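Local coordinates for transcriptional regulator, LysR family (Vibrio cholerae, PDB 3SZP), which activates virulence genes of Vibrio cholerae as a LysR-type transcriptional regulator, probably by binding DNA through its winged helix-turn-helix domain, at residues Leu6-Arg10 / Cys68-Glu73; Gly88-Ile93 / Glu276-Phe281; Ser150-Ala154 / Met266-His270; Leu194-Gln198 / Val208-Arg212. One frame throughout, in Å; residues are numbered along the deposited sequence.

One chain here illustrates how contact chemistry follows place in the fold. Contact 1 is a buried helix-helix crossing in the DNA-binding part; contacts 2 to 4, all partly buried, belong to the substrate-binding-like part. Contacts 2 and 3, their centres 17 Å apart, reach the same mixed sheet, one through a helix laid on it and the other through two strands. Contact 4 lies in a separate hairpin, about 46 Å from contact 1 between centres. Contact 1 uses aliphatic carbons and R10; contact 2 a lysine chain, a weak bond and a water. Backbone bonds pair contacts 3 and 4, exposed I153 and A154 lying against buried Y268 and L267 in the former, one face buried and one exposed in the latter.

Contact 1: residues Leu6-Arg10 / Cys68-Glu73; sequences LNLFR and CSPLLE
Helix-on-helix packing joins the first helix of the DNA-binding part, through L6, N7 and R10, to the long helix 59-83, through C68, S69, L72 and E73. The short segments cross steeply, at -105°, and their axes stay 10.4 Å apart, so side chains fill the gap. L72 is the central element on its helix. Its side chain runs past those of N7 and R10 in opposite directions, and its CB lies 3.6 Å from NE of R10. L6 meets L72 at about a right angle, CG to CD1 at 4.2 Å, while CD2 of L6 approaches the sulfur of C68.

R10 owes its pose to a neighbour one turn back. Its chain bends at chi3 (69°), which turns NE and NH2 side-on to N7, and both donate to OD1, at 3.0 and 2.8 Å respectively. That oxygen lies almost exactly in the guanidinium plane, so the pair of bonds fixes the rotation of the group. NH1 is salt-bridged to E14, and CG of E73 comes within 3.7 Å of it. CG and CD of R10 rest against OG of S69, which is itself hydrogen-bonded to the backbone of Y65.

Beyond the pair, L8 and F9 face helix 29-43, while L6, C68 and L72 also pack on T79, I82 and L3, respectively, of a second subunit, placing this crossing beside an intersubunit interface.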
loop_
_atom_site.group_PDB
_atom_site.type_symbol
_atom_site.label_atom_id
_atom_site.label_comp_id
_atom_site.label_asym_id
_atom_site.label_seq_id
_atom_site.Cartn_x
_atom_site.Cartn_y
_atom_site.Cartn_z
ATOM N N LEU A 6 17.856 5.072 -17.689
ATOM C CA LEU A 6 18.009 3.619 -17.629
ATOM C C LEU A 6 18.905 3.259 -16.449
ATOM O O LEU A 6 18.605 2.348 -15.680
ATOM C CB LEU A 6 18.622 3.094 -18.932
ATOM C CG LEU A 6 18.826 1.583 -19.008
ATOM C CD1 LEU A 6 17.484 0.844 -18.859
ATOM C CD2 LEU A 6 19.498 1.191 -20.317
ATOM N N ASN A 7 20.005 3.991 -16.305
ATOM C CA ASN A 7 20.897 3.792 -15.171
ATOM C C ASN A 7 20.216 4.088 -13.861
ATOM O O ASN A 7 20.459 3.406 -12.867
ATOM C CB ASN A 7 22.133 4.686 -15.258
ATOM C CG ASN A 7 23.199 4.283 -14.259
ATOM O OD1 ASN A 7 23.499 3.098 -14.110
ATOM N ND2 ASN A 7 23.769 5.260 -13.563
ATOM N N LEU A 8 19.384 5.127 -13.860
ATOM C CA LEU A 8 18.662 5.525 -12.654
ATOM C C LEU A 8 17.676 4.423 -12.284
ATOM O O LEU A 8 17.488 4.112 -11.113
ATOM C CB LEU A 8 17.905 6.843 -12.851
ATOM C CG LEU A 8 17.017 7.187 -11.632
ATOM C CD1 LEU A 8 17.898 7.376 -10.391
ATOM C CD2 LEU A 8 16.152 8.432 -11.858
ATOM N N PHE A 9 17.054 3.838 -13.303
ATOM C CA PHE A 9 16.141 2.715 -13.112
ATOM C C PHE A 9 16.879 1.566 -12.444
ATOM O O PHE A 9 16.406 1.007 -11.461
ATOM C CB PHE A 9 15.562 2.281 -14.460
ATOM C CG PHE A 9 15.067 0.857 -14.489
ATOM C CD1 PHE A 9 13.885 0.493 -13.840
ATOM C CD2 PHE A 9 15.768 -0.117 -15.190
ATOM C CE1 PHE A 9 13.419 -0.820 -13.890
ATOM C CE2 PHE A 9 15.292 -1.433 -15.256
ATOM C CZ PHE A 9 14.125 -1.785 -14.594
ATOM N N ARG A 10 18.055 1.232 -12.962
ATOM C CA ARG A 10 18.884 0.219 -12.326
ATOM C C ARG A 10 19.130 0.513 -10.839
ATOM O O ARG A 10 19.039 -0.391 -10.007
ATOM C CB ARG A 10 20.219 0.084 -13.055
ATOM C CG ARG A 10 21.210 -0.845 -12.353
ATOM C CD ARG A 10 22.562 -0.873 -13.058
ATOM N NE ARG A 10 23.299 0.386 -12.936
ATOM C CZ ARG A 10 24.272 0.609 -12.050
ATOM N NH1 ARG A 10 24.619 -0.330 -11.177
ATOM N NH2 ARG A 10 24.894 1.784 -12.023
ATOM N N CYS A 68 20.652 -5.416 -18.996
ATOM C CA CYS A 68 21.423 -4.188 -19.133
ATOM C C CYS A 68 22.352 -3.889 -17.965
ATOM O O CYS A 68 23.361 -3.205 -18.143
ATOM C CB CYS A 68 20.495 -2.994 -19.321
ATOM S SG CYS A 68 19.528 -3.070 -20.810
ATOM N N SER A 69 22.004 -4.368 -16.776
ATOM C CA SER A 69 22.786 -4.063 -15.579
ATOM C C SER A 69 24.292 -4.260 -15.732
ATOM O O SER A 69 25.062 -3.352 -15.439
ATOM C CB SER A 69 22.286 -4.868 -14.387
ATOM O OG SER A 69 21.151 -4.251 -13.837
ATOM N N PRO A 70 24.715 -5.456 -16.177
ATOM C CA PRO A 70 26.147 -5.760 -16.272
ATOM C C PRO A 70 26.924 -4.692 -17.037
ATOM O O PRO A 70 27.966 -4.243 -16.558
ATOM C CB PRO A 70 26.172 -7.089 -17.032
ATOM C CG PRO A 70 24.862 -7.724 -16.700
ATOM C CD PRO A 70 23.877 -6.606 -16.562
ATOM N N LEU A 71 26.422 -4.303 -18.206
ATOM C CA LEU A 71 27.035 -3.253 -19.008
ATOM C C LEU A 71 27.046 -1.903 -18.288
ATOM O O LEU A 71 28.005 -1.146 -18.405
ATOM C CB LEU A 71 26.320 -3.106 -20.348
ATOM C CG LEU A 71 26.437 -4.276 -21.325
ATOM C CD1 LEU A 71 25.685 -3.970 -22.614
ATOM C CD2 LEU A 71 27.890 -4.582 -21.607
ATOM N N LEU A 72 25.977 -1.595 -17.561
ATOM C CA LEU A 72 25.922 -0.341 -16.827
ATOM C C LEU A 72 26.917 -0.358 -15.666
ATOM O O LEU A 72 27.542 0.652 -15.367
ATOM C CB LEU A 72 24.508 -0.049 -16.334
ATOM C CG LEU A 72 23.459 0.276 -17.403
ATOM C CD1 LEU A 72 22.048 0.114 -16.842
ATOM C CD2 LEU A 72 23.658 1.672 -17.967
ATOM N N GLU A 73 27.071 -1.513 -15.027
ATOM C CA GLU A 73 28.075 -1.674 -13.982
ATOM C C GLU A 73 29.500 -1.500 -14.522
ATOM O O GLU A 73 30.301 -0.780 -13.934
ATOM C CB GLU A 73 27.930 -3.030 -13.291
ATOM C CG GLU A 73 26.783 -3.097 -12.285
ATOM C CD GLU A 73 26.139 -4.479 -12.230
ATOM O OE1 GLU A 73 26.701 -5.425 -12.835
ATOM O OE2 GLU A 73 25.068 -4.617 -11.596
#

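Contact 2: residues Gly88-Ile93 / Glu276-Phe281; sequences GASGRI and EKVRLF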
loop_
_atom_site.group_PDB
_atom_site.type_symbol
_atom_site.label_atom_id
_atom_site.label_comp_id
_atom_site.label_asym_id
_atom_site.label_seq_id
_atom_site.Cartn_x
_atom_site.Cartn_y
_atom_site.Cartn_z
ATOM N N GLY A 88 46.433 15.749 -9.225
ATOM C CA GLY A 88 46.976 16.751 -8.328
ATOM C C GLY A 88 45.885 17.376 -7.476
ATOM O O GLY A 88 44.929 16.705 -7.089
ATOM N N ALA A 89 46.025 18.671 -7.207
ATOM C CA ALA A 89 45.138 19.395 -6.293
ATOM C C ALA A 89 43.802 19.779 -6.926
ATOM O O ALA A 89 43.407 20.948 -6.904
ATOM C CB ALA A 89 45.838 20.627 -5.733
ATOM N N SER A 90 43.104 18.792 -7.483
ATOM C CA SER A 90 41.851 19.048 -8.168
ATOM C C SER A 90 41.035 17.769 -8.181
ATOM O O SER A 90 41.565 16.682 -7.948
ATOM C CB SER A 90 42.095 19.538 -9.596
ATOM O OG SER A 90 42.656 18.522 -10.402
ATOM N N GLY A 91 39.744 17.911 -8.457
ATOM C CA GLY A 91 38.815 16.802 -8.395
ATOM C C GLY A 91 37.796 16.952 -7.275
ATOM O O GLY A 91 37.853 17.879 -6.461
ATOM N N ARG A 92 36.851 16.023 -7.237
ATOM C CA ARG A 92 35.811 16.038 -6.225
ATOM C C ARG A 92 36.163 15.072 -5.110
ATOM O O ARG A 92 36.729 14.014 -5.349
ATOM C CB ARG A 92 34.473 15.644 -6.845
ATOM C CG ARG A 92 33.282 15.799 -5.914
ATOM C CD ARG A 92 32.201 14.776 -6.251
ATOM N NE ARG A 92 32.698 13.409 -6.095
ATOM C CZ ARG A 92 32.050 12.324 -6.506
ATOM N NH1 ARG A 92 30.867 12.435 -7.104
ATOM N NH2 ARG A 92 32.589 11.124 -6.321
ATOM N N ILE A 93 35.842 15.443 -3.882
ATOM C CA ILE A 93 35.983 14.509 -2.782
ATOM C C ILE A 93 34.638 14.322 -2.076
ATOM O O ILE A 93 33.845 15.257 -1.935
ATOM C CB ILE A 93 37.107 14.918 -1.804
ATOM C CG1 ILE A 93 36.692 16.087 -0.924
ATOM C CG2 ILE A 93 38.386 15.272 -2.560
ATOM C CD1 ILE A 93 37.850 16.628 -0.086
ATOM N N GLU A 276 46.034 12.792 -4.441
ATOM C CA GLU A 276 46.535 14.017 -3.825
ATOM C C GLU A 276 45.415 14.861 -3.214
ATOM O O GLU A 276 45.567 15.411 -2.124
ATOM C CB GLU A 276 47.342 14.839 -4.842
ATOM C CG GLU A 276 48.100 16.010 -4.234
ATOM C CD GLU A 276 48.978 16.750 -5.245
ATOM O OE1 GLU A 276 49.618 16.091 -6.106
ATOM O OE2 GLU A 276 49.032 18.001 -5.177
ATOM N N LYS A 277 44.295 14.955 -3.922
ATOM C CA LYS A 277 43.173 15.782 -3.488
ATOM C C LYS A 277 42.689 15.365 -2.103
ATOM O O LYS A 277 42.363 16.213 -1.273
ATOM C CB LYS A 277 42.020 15.728 -4.498
ATOM C CG LYS A 277 41.354 14.367 -4.614
ATOM C CD LYS A 277 40.318 14.318 -5.736
ATOM C CE LYS A 277 39.677 12.939 -5.810
ATOM N NZ LYS A 277 38.935 12.698 -7.080
ATOM N N VAL A 278 42.662 14.058 -1.849
ATOM C CA VAL A 278 42.231 13.557 -0.545
ATOM C C VAL A 278 43.340 13.718 0.505
ATOM O O VAL A 278 43.066 14.083 1.650
ATOM C CB VAL A 278 41.760 12.092 -0.636
ATOM C CG1 VAL A 278 41.207 11.626 0.693
ATOM C CG2 VAL A 278 40.702 11.936 -1.744
ATOM N N ARG A 279 44.585 13.464 0.110
ATOM C CA ARG A 279 45.727 13.665 1.004
ATOM C C ARG A 279 45.800 15.100 1.524
ATOM O O ARG A 279 45.989 15.320 2.708
ATOM C CB ARG A 279 47.052 13.297 0.320
ATOM C CG ARG A 279 47.279 11.803 0.137
ATOM C CD ARG A 279 48.750 11.488 -0.189
ATOM N NE ARG A 279 49.267 12.319 -1.277
ATOM C CZ ARG A 279 49.413 11.905 -2.532
ATOM N NH1 ARG A 279 49.095 10.659 -2.864
ATOM N NH2 ARG A 279 49.891 12.731 -3.455
ATOM N N LEU A 280 45.671 16.069 0.626
ATOM C CA LEU A 280 45.636 17.474 1.008
ATOM C C LEU A 280 44.522 17.748 2.028
ATOM O O LEU A 280 44.720 18.438 3.034
ATOM C CB LEU A 280 45.434 18.344 -0.233
ATOM C CG LEU A 280 46.609 18.423 -1.211
ATOM C CD1 LEU A 280 46.234 19.167 -2.495
ATOM C CD2 LEU A 280 47.814 19.064 -0.549
ATOM N N PHE A 281 43.343 17.206 1.765
ATOM C CA PHE A 281 42.238 17.379 2.687
ATOM C C PHE A 281 42.574 16.793 4.055
ATOM O O PHE A 281 42.475 17.462 5.080
ATOM C CB PHE A 281 40.957 16.747 2.134
ATOM C CG PHE A 281 39.771 16.922 3.036
ATOM C CD1 PHE A 281 39.088 18.133 3.079
ATOM C CD2 PHE A 281 39.350 15.885 3.860
ATOM C CE1 PHE A 281 37.991 18.298 3.927
ATOM C CE2 PHE A 281 38.249 16.043 4.704
ATOM C CZ PHE A 281 37.577 17.247 4.736
HETATM O O HOH W 1 44.077 14.339 -6.968
#
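K277 and I93 slide past each other in opposite directions where helix 276-287 meets strand 91-98. CG of K277 takes the position between the backbone N and the carbonyl carbon (chi1 66°), and from there the chain runs extended across the strand's backbone. CG2 of I93 packs 3.7 Å from CG of K277. Farther out, CD of K277 passes 3.5 Å from the carbonyl oxygen of S90, and NZ of K277 makes a weak hydrogen bond of 3.1 Å to the carbonyl oxygen of R92. G91, with no side chain, lets this methylene chain lie close over the backbone.

I93 also reaches the far end of the segment, its CD1 lying 3.7 Å from CG of F281 as the two side chains cross at a slant. The short axes are 51° apart: a helix laid on the sheet of a periplasmic-binding-protein-like domain, in which strand 91-98 pairs with strands 120-127 and 140-144. F281 continues inward to an edge-to-face stack with F113.

At the turn preceding the strand, A89 centres an inverse gamma turn and sets its CB 3.6 Å from CD1 of L280. The extended side chain of E276 flanks G88, with OE1 3.5 Å from CA of that glycine. A water links the two backbones, donating to O of G88 and accepting from N of K277.

Contact 3: residues Ser150-Ala154 / Met266-His270; sequences SSLIA and MLYNH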
loop_
_atom_site.group_PDB
_atom_site.type_symbol
_atom_site.label_atom_id
_atom_site.label_comp_id
_atom_site.label_asym_id
_atom_site.label_seq_id
_atom_site.Cartn_x
_atom_site.Cartn_y
_atom_site.Cartn_z
ATOM N N SER A 150 36.742 -1.556 11.067
ATOM C CA SER A 150 36.958 -2.234 9.795
ATOM C C SER A 150 37.633 -1.397 8.704
ATOM O O SER A 150 37.083 -0.400 8.237
ATOM C CB SER A 150 35.639 -2.826 9.278
ATOM O OG SER A 150 34.603 -1.857 9.270
ATOM N N SER A 151 38.835 -1.822 8.321
ATOM C CA SER A 151 39.502 -1.359 7.103
ATOM C C SER A 151 39.674 0.149 7.006
ATOM O O SER A 151 39.705 0.703 5.904
ATOM C CB SER A 151 38.737 -1.843 5.866
ATOM O OG SER A 151 37.603 -1.026 5.622
ATOM N N LEU A 152 39.797 0.822 8.142
ATOM C CA LEU A 152 39.843 2.280 8.113
ATOM C C LEU A 152 40.774 2.902 9.140
ATOM O O LEU A 152 40.743 2.548 10.318
ATOM C CB LEU A 152 38.439 2.860 8.265
ATOM C CG LEU A 152 37.620 2.963 6.978
ATOM C CD1 LEU A 152 36.250 3.524 7.293
ATOM C CD2 LEU A 152 38.329 3.833 5.945
ATOM N N ILE A 153 41.608 3.826 8.676
ATOM C CA ILE A 153 42.385 4.665 9.580
ATOM C C ILE A 153 41.432 5.612 10.290
ATOM O O ILE A 153 40.609 6.274 9.658
ATOM C CB ILE A 153 43.444 5.499 8.838
ATOM C CG1 ILE A 153 44.289 4.602 7.936
ATOM C CG2 ILE A 153 44.339 6.224 9.836
ATOM C CD1 ILE A 153 44.951 3.490 8.689
ATOM N N ALA A 154 41.541 5.667 11.610
ATOM C CA ALA A 154 40.722 6.571 12.399
ATOM C C ALA A 154 41.612 7.587 13.090
ATOM O O ALA A 154 42.691 7.254 13.568
ATOM C CB ALA A 154 39.931 5.792 13.425
ATOM N N MET A 266 37.783 11.381 12.363
ATOM C CA MET A 266 37.900 11.354 10.918
ATOM C C MET A 266 38.425 9.981 10.534
ATOM O O MET A 266 39.389 9.504 11.118
ATOM C CB MET A 266 38.889 12.413 10.440
ATOM C CG MET A 266 39.276 12.309 8.966
ATOM S SD MET A 266 40.211 13.754 8.362
ATOM C CE MET A 266 41.573 13.753 9.531
ATOM N N LEU A 267 37.781 9.344 9.563
ATOM C CA LEU A 267 38.198 8.032 9.111
ATOM C C LEU A 267 38.465 8.117 7.625
ATOM O O LEU A 267 37.779 8.852 6.918
ATOM C CB LEU A 267 37.110 6.989 9.372
ATOM C CG LEU A 267 36.293 7.030 10.668
ATOM C CD1 LEU A 267 35.627 5.663 10.836
ATOM C CD2 LEU A 267 37.148 7.314 11.875
ATOM N N TYR A 268 39.470 7.376 7.163
ATOM C CA TYR A 268 39.850 7.359 5.756
ATOM C C TYR A 268 40.692 6.143 5.445
ATOM O O TYR A 268 41.266 5.531 6.340
ATOM C CB TYR A 268 40.645 8.610 5.398
ATOM C CG TYR A 268 41.823 8.880 6.316
ATOM C CD1 TYR A 268 41.639 9.479 7.556
ATOM C CD2 TYR A 268 43.112 8.539 5.940
ATOM C CE1 TYR A 268 42.705 9.736 8.394
ATOM C CE2 TYR A 268 44.188 8.788 6.773
ATOM C CZ TYR A 268 43.976 9.390 7.998
ATOM O OH TYR A 268 45.046 9.639 8.836
ATOM N N ASN A 269 40.763 5.792 4.165
ATOM C CA ASN A 269 41.670 4.756 3.700
ATOM C C ASN A 269 43.115 5.248 3.748
ATOM O O ASN A 269 43.386 6.423 3.488
ATOM C CB ASN A 269 41.293 4.335 2.286
ATOM C CG ASN A 269 40.043 3.473 2.246
ATOM O OD1 ASN A 269 40.135 2.246 2.174
ATOM N ND2 ASN A 269 38.866 4.110 2.297
ATOM N N HIS A 270 44.039 4.353 4.086
ATOM C CA HIS A 270 45.444 4.725 4.248
ATOM C C HIS A 270 45.902 5.649 3.131
ATOM O O HIS A 270 45.497 5.494 1.983
ATOM C CB HIS A 270 46.348 3.493 4.302
ATOM C CG HIS A 270 47.786 3.820 4.564
ATOM N ND1 HIS A 270 48.200 4.504 5.689
ATOM C CD2 HIS A 270 48.904 3.581 3.839
ATOM C CE1 HIS A 270 49.512 4.658 5.651
ATOM N NE2 HIS A 270 49.962 4.107 4.539
#
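The ring of Y268 carries the side chain of I153 over one face: CB of I153 lies 4.0 Å from the ring centroid and 14° off its normal, a CH-pi contact displaced toward the rim. CG2 of I153 extends over the phenol end, 3.7 Å from CZ of Y268. Two torsions bring this about. The tyrosine CG sits between its own backbone N and carbonyl carbon (chi1 52°), while CG2 of I153 is turned opposite its backbone N.

In the backbone, I153 and Y268 form an antiparallel hydrogen-bonded pair. The bond from N of Y268 to O of I153 measures 3.0 Å; the return bond from N of I153 to O of Y268, at 2.9 Å, is more bent. A154 and L267, the adjoining non-hydrogen-bonded pair, send their side chains to the other face of the sheet, where CB of A154 meets CD2 of L267 at 3.5 Å. L152 precedes the strand and adds CD2 against the Y268 carbonyl carbon at 3.3 Å, with CD1 near CB of L267.

Strand 262-268 also pairs with strand 140-144, and helix 276-287 touches M266 and Y268. The chemistry is thus divided: two mutual bonds pair the backbones of I153 and Y268, while aliphatic carbons, one of them over an aromatic face, make up the side-chain contact on the two faces.

Contact 4: residues Leu194-Gln198 / Val208-Arg212; sequences LLKWQ and VNSDR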
loop_
_atom_site.group_PDB
_atom_site.type_symbol
_atom_site.label_atom_id
_atom_site.label_comp_id
_atom_site.label_asym_id
_atom_site.label_seq_id
_atom_site.Cartn_x
_atom_site.Cartn_y
_atom_site.Cartn_z
ATOM N N LEU A 194 20.808 12.099 21.857
ATOM C CA LEU A 194 20.844 12.236 23.315
ATOM C C LEU A 194 19.425 12.101 23.865
ATOM O O LEU A 194 18.814 13.074 24.321
ATOM C CB LEU A 194 21.465 13.577 23.721
ATOM C CG LEU A 194 22.855 13.859 23.121
ATOM C CD1 LEU A 194 23.285 15.285 23.424
ATOM C CD2 LEU A 194 23.888 12.861 23.654
ATOM N N LEU A 195 18.910 10.881 23.807
ATOM C CA LEU A 195 17.548 10.608 24.235
ATOM C C LEU A 195 17.537 10.008 25.636
ATOM O O LEU A 195 16.679 10.338 26.457
ATOM C CB LEU A 195 16.856 9.673 23.239
ATOM C CG LEU A 195 16.837 10.217 21.810
ATOM C CD1 LEU A 195 16.159 9.235 20.869
ATOM C CD2 LEU A 195 16.161 11.579 21.746
ATOM N N LYS A 196 18.510 9.136 25.890
ATOM C CA LYS A 196 18.660 8.464 27.172
ATOM C C LYS A 196 19.784 9.158 27.943
ATOM O O LYS A 196 20.954 8.987 27.626
ATOM C CB LYS A 196 19.002 6.987 26.951
ATOM C CG LYS A 196 18.983 6.117 28.191
ATOM C CD LYS A 196 19.348 4.663 27.832
ATOM C CE LYS A 196 18.933 3.671 28.929
ATOM N NZ LYS A 196 19.268 2.235 28.607
ATOM N N TRP A 197 19.422 9.957 28.941
ATOM C CA TRP A 197 20.418 10.757 29.638
ATOM C C TRP A 197 21.050 9.899 30.722
ATOM O O TRP A 197 20.361 9.292 31.550
ATOM C CB TRP A 197 19.798 12.016 30.238
ATOM C CG TRP A 197 19.188 12.980 29.227
ATOM C CD1 TRP A 197 19.181 12.860 27.860
ATOM C CD2 TRP A 197 18.480 14.193 29.526
ATOM N NE1 TRP A 197 18.529 13.936 27.294
ATOM C CE2 TRP A 197 18.085 14.763 28.296
ATOM C CE3 TRP A 197 18.146 14.856 30.718
ATOM C CZ2 TRP A 197 17.374 15.967 28.227
ATOM C CZ3 TRP A 197 17.440 16.042 30.647
ATOM C CH2 TRP A 197 17.061 16.586 29.413
ATOM N N GLN A 198 22.371 9.838 30.703
ATOM C CA GLN A 198 23.119 9.038 31.650
ATOM C C GLN A 198 24.088 9.985 32.366
ATOM O O GLN A 198 25.112 10.398 31.813
ATOM C CB GLN A 198 23.838 7.923 30.892
ATOM C CG GLN A 198 25.071 7.367 31.561
ATOM C CD GLN A 198 24.735 6.379 32.657
ATOM O OE1 GLN A 198 24.104 6.744 33.659
ATOM N NE2 GLN A 198 25.126 5.112 32.464
ATOM N N VAL A 208 19.861 7.702 35.305
ATOM C CA VAL A 208 19.495 7.454 33.919
ATOM C C VAL A 208 18.084 7.973 33.686
ATOM O O VAL A 208 17.139 7.546 34.354
ATOM C CB VAL A 208 19.552 5.965 33.565
ATOM C CG1 VAL A 208 18.949 5.728 32.181
ATOM C CG2 VAL A 208 20.998 5.462 33.608
ATOM N N ASN A 209 17.947 8.927 32.772
ATOM C CA ASN A 209 16.631 9.450 32.441
ATOM C C ASN A 209 16.244 9.067 31.022
ATOM O O ASN A 209 16.869 9.497 30.034
ATOM C CB ASN A 209 16.552 10.971 32.616
ATOM C CG ASN A 209 15.137 11.503 32.412
ATOM O OD1 ASN A 209 14.597 11.451 31.303
ATOM N ND2 ASN A 209 14.532 12.014 33.480
ATOM N N SER A 210 15.200 8.255 30.924
ATOM C CA SER A 210 14.672 7.891 29.633
ATOM C C SER A 210 13.215 8.337 29.482
ATOM O O SER A 210 12.457 7.695 28.774
ATOM C CB SER A 210 14.820 6.386 29.418
ATOM O OG SER A 210 14.136 5.665 30.422
ATOM N N ASP A 211 12.822 9.428 30.148
ATOM C CA ASP A 211 11.514 10.035 29.899
ATOM C C ASP A 211 11.450 10.417 28.435
ATOM O O ASP A 211 12.466 10.828 27.853
ATOM C CB ASP A 211 11.299 11.305 30.720
ATOM C CG ASP A 211 11.439 11.084 32.203
ATOM O OD1 ASP A 211 11.374 9.921 32.635
ATOM O OD2 ASP A 211 11.610 12.082 32.938
ATOM N N ARG A 212 10.267 10.308 27.843
ATOM C CA ARG A 212 10.072 10.629 26.432
ATOM C C ARG A 212 10.285 12.105 26.124
ATOM O O ARG A 212 10.759 12.461 25.041
ATOM C CB ARG A 212 8.669 10.223 25.993
ATOM C CG ARG A 212 8.515 8.734 25.846
ATOM C CD ARG A 212 9.500 8.225 24.818
ATOM N NE ARG A 212 8.869 8.045 23.514
ATOM C CZ ARG A 212 9.536 7.754 22.403
ATOM N NH1 ARG A 212 10.860 7.628 22.443
ATOM N NH2 ARG A 212 8.885 7.596 21.253
#
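A beta hairpin made of strands 197-200 and 206-209 is joined here at its open end, where W197 and N209 form an antiparallel hydrogen-bonded pair. N of W197 donates to O of N209 at 2.8 Å, and N of N209 returns a bond of 2.7 Å to O of W197; both have an N-H...O angle of 158°. CB of W197 and CB of N209 lie 4.2 Å apart on the buried face. On the opposite face V208 stands between two long side chains. Its CG1 touches CE of the extended K196 at 3.8 Å, and its CG2 meets OE1 of Q198 at 3.4 Å; that oxygen is covered here without a polar partner in the model.

The indole is held partly from within its own segment. NE1 of W197 donates to O of L194 at 3.1 Å, with the oxygen in the ring plane but the donor well above the carbonyl plane. K190 makes a cation-pi contact with this ring and hydrogen-bonds to OD1 of N209 and to the backbone oxygens of L195 and D211, gathering both strand ends.

N209 has its CG opposite the backbone N (chi1 -174°), and its OD1 accepts from N of D211 at 2.9 Å. This Asx turn follows the strand; beyond it R212 is salt-bridged to E123 of a third subunit. The arrangement is that of a two-stranded antiparallel beta hairpin whose second strand leads into an Asx turn.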